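Fructuronate-tagaturonate epimerase UxaE from Cohnella laeviribosi in complex with 1 glycerol (Cohnella laeviribosi, PDB 6IL9) probably interconverts D-fructuronate and D-tagaturonate by epimerisation, using a zinc ion held in a TIM-barrel fold. Local coordinates at residues L120-I125 against H364-G369; G156-H161 against M178-C183. One frame throughout, in Å; residues are numbered along the deposited sequence.

Interaction 1 of 2, residues L120-I125 against H364-G369; sequences LAQQSI and HVKTAG
Across the interior of the TIM barrel, Q122 on strand 117-124 reaches the end of strand 363-367 with its side-chain amide, a small polar contact between two strands that are not neighbours in the sheet. Strand 93-96 runs between them, and Q123 and A368, the closest backbone pair, still stand 7.7 Å apart at their CA atoms. With CG anti to the backbone N (chi1 170°), the chain of Q122 heads into the barrel, and its amide NE2 donates a hydrogen bond to T367 O at 2.9 Å. The bond is bent, 135° at the hydrogen, and the donor stands above the carbonyl plane. The methyl of A368 packs beside the same nitrogen, CB to NE2 of Q122 being 3.9 Å. On the other branch, Q122 OE1 lies over the aliphatic stem of K366, 3.7 Å from its CD. A water donates to Q122 OE1 at 2.7 Å and also bonds H364 NE2, at the edge of the imidazole and in its plane; both ends of the amide are thereby engaged, which should fix its rotation. Q123 turns its own NE2 back to Q122 O, a 2.9 Å bond lying in the carbonyl plane.

Around this contact, which lies near the bound zinc and glycerol, K366 NZ is salt-bridged to D158, D160 and E269, T367 OG1 bonds G95 O, and A368 N bonds the phosphate of the phosphoserine at position 346. Helix 135-149 packs against L120, A121 and Q123, and strand 156-162 lies alongside A121, Q122 and S124.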
loop_
_atom_site.group_PDB
_atom_site.type_symbol
_atom_site.label_atom_id
_atom_site.label_comp_id
_atom_site.label_asym_id
_atom_site.label_seq_id
_atom_site.Cartn_x
_atom_site.Cartn_y
_atom_site.Cartn_z
ATOM N N LEU A 120 4.425 -4.977 4.117
ATOM C CA LEU A 120 5.129 -3.832 4.700
ATOM C C LEU A 120 5.779 -2.955 3.652
ATOM O O LEU A 120 6.052 -1.779 3.920
ATOM C CB LEU A 120 6.218 -4.300 5.662
ATOM C CG LEU A 120 5.865 -4.763 7.050
ATOM C CD1 LEU A 120 7.169 -5.212 7.681
ATOM C CD2 LEU A 120 5.267 -3.609 7.844
ATOM N N ALA A 121 6.090 -3.519 2.489
ATOM C CA ALA A 121 6.676 -2.797 1.371
ATOM C C ALA A 121 5.582 -2.635 0.331
ATOM O O ALA A 121 5.192 -3.608 -0.321
ATOM C CB ALA A 121 7.878 -3.551 0.801
ATOM N N GLN A 122 5.077 -1.421 0.177
ATOM C CA GLN A 122 3.999 -1.193 -0.782
ATOM C C GLN A 122 4.063 0.259 -1.212
ATOM O O GLN A 122 3.818 1.142 -0.391
ATOM C CB GLN A 122 2.641 -1.516 -0.157
ATOM C CG GLN A 122 1.468 -1.064 -1.011
ATOM C CD GLN A 122 0.288 -0.624 -0.173
ATOM O OE1 GLN A 122 -0.403 -1.448 0.415
ATOM N NE2 GLN A 122 0.053 0.681 -0.110
ATOM N N GLN A 123 4.400 0.506 -2.479
ATOM C CA GLN A 123 4.367 1.853 -3.037
ATOM C C GLN A 123 3.981 1.747 -4.504
ATOM O O GLN A 123 4.301 0.757 -5.173
ATOM C CB GLN A 123 5.722 2.571 -2.903
ATOM C CG GLN A 123 6.033 3.120 -1.502
ATOM C CD GLN A 123 5.162 4.306 -1.146
ATOM O OE1 GLN A 123 5.501 5.453 -1.457
ATOM N NE2 GLN A 123 4.023 4.043 -0.507
ATOM N N SER A 124 3.280 2.765 -4.990
ATOM C CA SER A 124 2.906 2.845 -6.395
ATOM C C SER A 124 4.012 3.508 -7.206
ATOM O O SER A 124 4.887 4.188 -6.667
ATOM C CB SER A 124 1.607 3.636 -6.578
ATOM O OG SER A 124 1.809 5.017 -6.313
ATOM N N ILE A 125 3.942 3.305 -8.526
ATOM C CA ILE A 125 4.876 3.950 -9.446
ATOM C C ILE A 125 4.803 5.464 -9.301
ATOM O O ILE A 125 5.831 6.155 -9.294
ATOM C CB ILE A 125 4.587 3.501 -10.893
ATOM C CG1 ILE A 125 4.915 2.021 -11.067
ATOM C CG2 ILE A 125 5.380 4.334 -11.876
ATOM C CD1 ILE A 125 6.390 1.707 -10.904
ATOM N N HIS A 364 -8.052 -8.117 1.827
ATOM C CA HIS A 364 -6.894 -7.242 1.774
ATOM C C HIS A 364 -7.389 -5.805 1.865
ATOM O O HIS A 364 -8.338 -5.434 1.170
ATOM C CB HIS A 364 -6.091 -7.436 0.483
ATOM C CG HIS A 364 -4.790 -6.705 0.488
ATOM N ND1 HIS A 364 -3.793 -6.989 1.392
ATOM C CD2 HIS A 364 -4.331 -5.679 -0.272
ATOM C CE1 HIS A 364 -2.768 -6.182 1.187
ATOM N NE2 HIS A 364 -3.066 -5.377 0.181
ATOM N N VAL A 365 -6.751 -5.005 2.720
ATOM C CA VAL A 365 -7.019 -3.573 2.811
ATOM C C VAL A 365 -5.701 -2.843 2.601
ATOM O O VAL A 365 -4.695 -3.210 3.214
ATOM C CB VAL A 365 -7.638 -3.198 4.168
ATOM C CG1 VAL A 365 -7.737 -1.681 4.312
ATOM C CG2 VAL A 365 -9.016 -3.848 4.328
ATOM N N LYS A 366 -5.701 -1.815 1.744
ATOM C CA LYS A 366 -4.482 -1.055 1.468
ATOM C C LYS A 366 -4.530 0.323 2.112
ATOM O O LYS A 366 -5.562 1.003 2.080
ATOM C CB LYS A 366 -4.245 -0.885 -0.037
ATOM C CG LYS A 366 -3.937 -2.170 -0.745
ATOM C CD LYS A 366 -3.168 -1.918 -2.042
ATOM C CE LYS A 366 -3.087 -3.220 -2.817
ATOM N NZ LYS A 366 -2.292 -3.069 -4.066
ATOM N N THR A 367 -3.408 0.711 2.715
ATOM C CA THR A 367 -3.158 2.055 3.221
ATOM C C THR A 367 -1.803 2.530 2.717
ATOM O O THR A 367 -0.930 1.728 2.353
ATOM C CB THR A 367 -3.148 2.126 4.762
ATOM O OG1 THR A 367 -1.917 1.576 5.259
ATOM C CG2 THR A 367 -4.327 1.373 5.361
ATOM N N ALA A 368 -1.624 3.853 2.717
ATOM C CA ALA A 368 -0.304 4.430 2.466
ATOM C C ALA A 368 -0.246 5.858 2.997
ATOM O O ALA A 368 0.482 6.139 3.955
ATOM C CB ALA A 368 0.031 4.384 0.971
ATOM N N GLY A 369 -1.036 6.757 2.407
ATOM C CA GLY A 369 -0.940 8.163 2.767
ATOM C C GLY A 369 -1.305 8.472 4.207
ATOM O O GLY A 369 -0.822 9.459 4.774
HETATM O O HOH W 1 -0.718 -3.991 -0.436
#

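Interaction 2 of 2, residues G156-H161 against M178-C183; sequences GADGDH and MLTLDC. With ZN (zinc ion), chain C.
Strands 156-160 and 178-182 run parallel, their axes 4.6 Å apart at closest approach and inclined by 20°, joined by backbone hydrogen bonds from M178 N to A157 O, G159 N to M178 O and T180 N to G159 O. D158 and M178 form a bridged pair with their side chains on the same face. The methionine chain extends past the aspartate, with M178 CG 3.5 Å from D158 OD1. That oxygen also accepts the hydroxyl of T180, OG1 to OD1 2.8 Å, on its syn lone pair, while D158 OD2 is salt-bridged to K366. Without this carboxylate, as with an alanine here, the T180 hydroxyl would probably lose its acceptor and K366 one of its acidic partners. At T180 a chi1 of -63° turns OG1 to D158 and leaves CG2 3.7 Å from D160 OD1, an oxygen also salt-bridged to K366.

Where the chain turns a corner at H161, its ND1 donates to D182 OD2 over 2.7 Å, arriving from above the carboxylate plane; ring and carboxylate are turned 54° apart. The other ring nitrogen, H161 NE2, binds the zinc ion at 2.4 Å, so D182 is a second-shell residue likely to hold the ring's orientation. D273, H343 and a water also bind the metal.

Helix 165-173 makes the right-handed crossover between the strands and packs on L179 and L181; strands 117-124 and 267-271 flank the pair.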
loop_
_atom_site.group_PDB
_atom_site.type_symbol
_atom_site.label_atom_id
_atom_site.label_comp_id
_atom_site.label_asym_id
_atom_site.label_seq_id
_atom_site.Cartn_x
_atom_site.Cartn_y
_atom_site.Cartn_z
ATOM N N GLY A 156 5.114 -9.173 3.358
ATOM C CA GLY A 156 5.008 -9.128 1.914
ATOM C C GLY A 156 5.449 -7.818 1.291
ATOM O O GLY A 156 5.584 -6.802 1.977
ATOM N N ALA A 157 5.661 -7.830 -0.023
ATOM C CA ALA A 157 6.066 -6.651 -0.783
ATOM C C ALA A 157 5.215 -6.563 -2.039
ATOM O O ALA A 157 5.216 -7.493 -2.855
ATOM C CB ALA A 157 7.557 -6.713 -1.151
ATOM N N ASP A 158 4.506 -5.442 -2.199
ATOM C CA ASP A 158 3.493 -5.245 -3.230
ATOM C C ASP A 158 3.978 -4.203 -4.231
ATOM O O ASP A 158 4.277 -3.061 -3.856
ATOM C CB ASP A 158 2.178 -4.807 -2.572
ATOM C CG ASP A 158 1.060 -4.500 -3.559
ATOM O OD1 ASP A 158 1.113 -4.892 -4.748
ATOM O OD2 ASP A 158 0.084 -3.864 -3.097
ATOM N N GLY A 159 4.076 -4.604 -5.496
ATOM C CA GLY A 159 4.260 -3.658 -6.574
ATOM C C GLY A 159 2.901 -3.099 -6.930
ATOM O O GLY A 159 2.143 -3.716 -7.680
ATOM N N ASP A 160 2.575 -1.946 -6.365
ATOM C CA ASP A 160 1.214 -1.441 -6.359
ATOM C C ASP A 160 0.937 -0.650 -7.630
ATOM O O ASP A 160 1.804 0.076 -8.118
ATOM C CB ASP A 160 1.011 -0.564 -5.121
ATOM C CG ASP A 160 -0.409 -0.081 -4.963
ATOM O OD1 ASP A 160 -1.337 -0.741 -5.478
ATOM O OD2 ASP A 160 -0.594 0.976 -4.325
ATOM N N HIS A 161 -0.273 -0.811 -8.172
ATOM C CA HIS A 161 -0.747 -0.013 -9.306
ATOM C C HIS A 161 0.193 -0.078 -10.504
ATOM O O HIS A 161 0.494 0.943 -11.129
ATOM C CB HIS A 161 -0.938 1.446 -8.908
ATOM C CG HIS A 161 -2.302 1.756 -8.404
ATOM N ND1 HIS A 161 -3.415 1.730 -9.217
ATOM C CD2 HIS A 161 -2.735 2.115 -7.175
ATOM C CE1 HIS A 161 -4.480 2.041 -8.504
ATOM N NE2 HIS A 161 -4.092 2.295 -7.266
ATOM N N MET A 178 3.870 -9.624 -4.229
ATOM C CA MET A 178 2.511 -9.271 -4.589
ATOM C C MET A 178 2.604 -8.325 -5.771
ATOM O O MET A 178 3.419 -7.401 -5.754
ATOM C CB MET A 178 1.800 -8.615 -3.396
ATOM C CG MET A 178 0.393 -8.130 -3.663
ATOM S SD MET A 178 -0.480 -7.668 -2.134
ATOM C CE MET A 178 -1.999 -7.074 -2.882
ATOM N N LEU A 179 1.825 -8.580 -6.816
ATOM C CA LEU A 179 1.825 -7.727 -7.999
ATOM C C LEU A 179 0.410 -7.236 -8.249
ATOM O O LEU A 179 -0.494 -8.042 -8.479
ATOM C CB LEU A 179 2.363 -8.474 -9.226
ATOM C CG LEU A 179 3.874 -8.622 -9.352
ATOM C CD1 LEU A 179 4.268 -8.841 -10.807
ATOM C CD2 LEU A 179 4.583 -7.415 -8.797
ATOM N N THR A 180 0.217 -5.918 -8.197
ATOM C CA THR A 180 -1.084 -5.300 -8.413
ATOM C C THR A 180 -1.164 -4.792 -9.844
ATOM O O THR A 180 -0.421 -3.884 -10.220
ATOM C CB THR A 180 -1.298 -4.141 -7.435
ATOM O OG1 THR A 180 -1.301 -4.661 -6.097
ATOM C CG2 THR A 180 -2.611 -3.420 -7.710
ATOM N N LEU A 181 -2.067 -5.364 -10.630
ATOM C CA LEU A 181 -2.243 -4.973 -12.029
ATOM C C LEU A 181 -3.373 -3.958 -12.127
ATOM O O LEU A 181 -4.552 -4.304 -11.972
ATOM C CB LEU A 181 -2.534 -6.182 -12.918
ATOM C CG LEU A 181 -2.556 -5.842 -14.417
ATOM C CD1 LEU A 181 -1.171 -5.396 -14.843
ATOM C CD2 LEU A 181 -3.008 -7.047 -15.240
ATOM N N ASP A 182 -3.010 -2.712 -12.407
ATOM C CA ASP A 182 -3.972 -1.655 -12.676
ATOM C C ASP A 182 -4.516 -1.839 -14.085
ATOM O O ASP A 182 -3.773 -1.693 -15.066
ATOM C CB ASP A 182 -3.281 -0.303 -12.503
ATOM C CG ASP A 182 -4.244 0.868 -12.514
ATOM O OD1 ASP A 182 -5.330 0.762 -13.128
ATOM O OD2 ASP A 182 -3.903 1.904 -11.892
ATOM N N CYS A 183 -5.811 -2.157 -14.190
ATOM C CA CYS A 183 -6.476 -2.373 -15.472
ATOM C C CYS A 183 -7.414 -1.225 -15.834
ATOM O O CYS A 183 -8.282 -1.384 -16.698
ATOM C CB CYS A 183 -7.236 -3.701 -15.458
ATOM S SG CYS A 183 -6.161 -5.113 -15.139
HETATM ZN ZN ZN C . -6.035 1.566 -6.120
HETATM O O HOH W 2 -5.770 3.466 -4.850
#

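In the fold
After the N-terminal antiparallel sheet, the chain enters the barrel at strand 93-96 and reaches strand 117-124, the first side of interaction 1. Next come strand 156-162, helix 165-173 and strand 178-182, where interaction 2 closes the short loop of a beta-alpha-beta unit. Only after the remaining barrel strands does 364-369 close the much longer loop of interaction 1, within which interaction 2 is nested. The first thus ties the second barrel strand to the eighth, and the second joins the third to the fourth. They meet directly through the lysine of 364-369 and through the backbone hydrogen bond between A121 and D158, on the neighbouring strands 117-124 and 156-162.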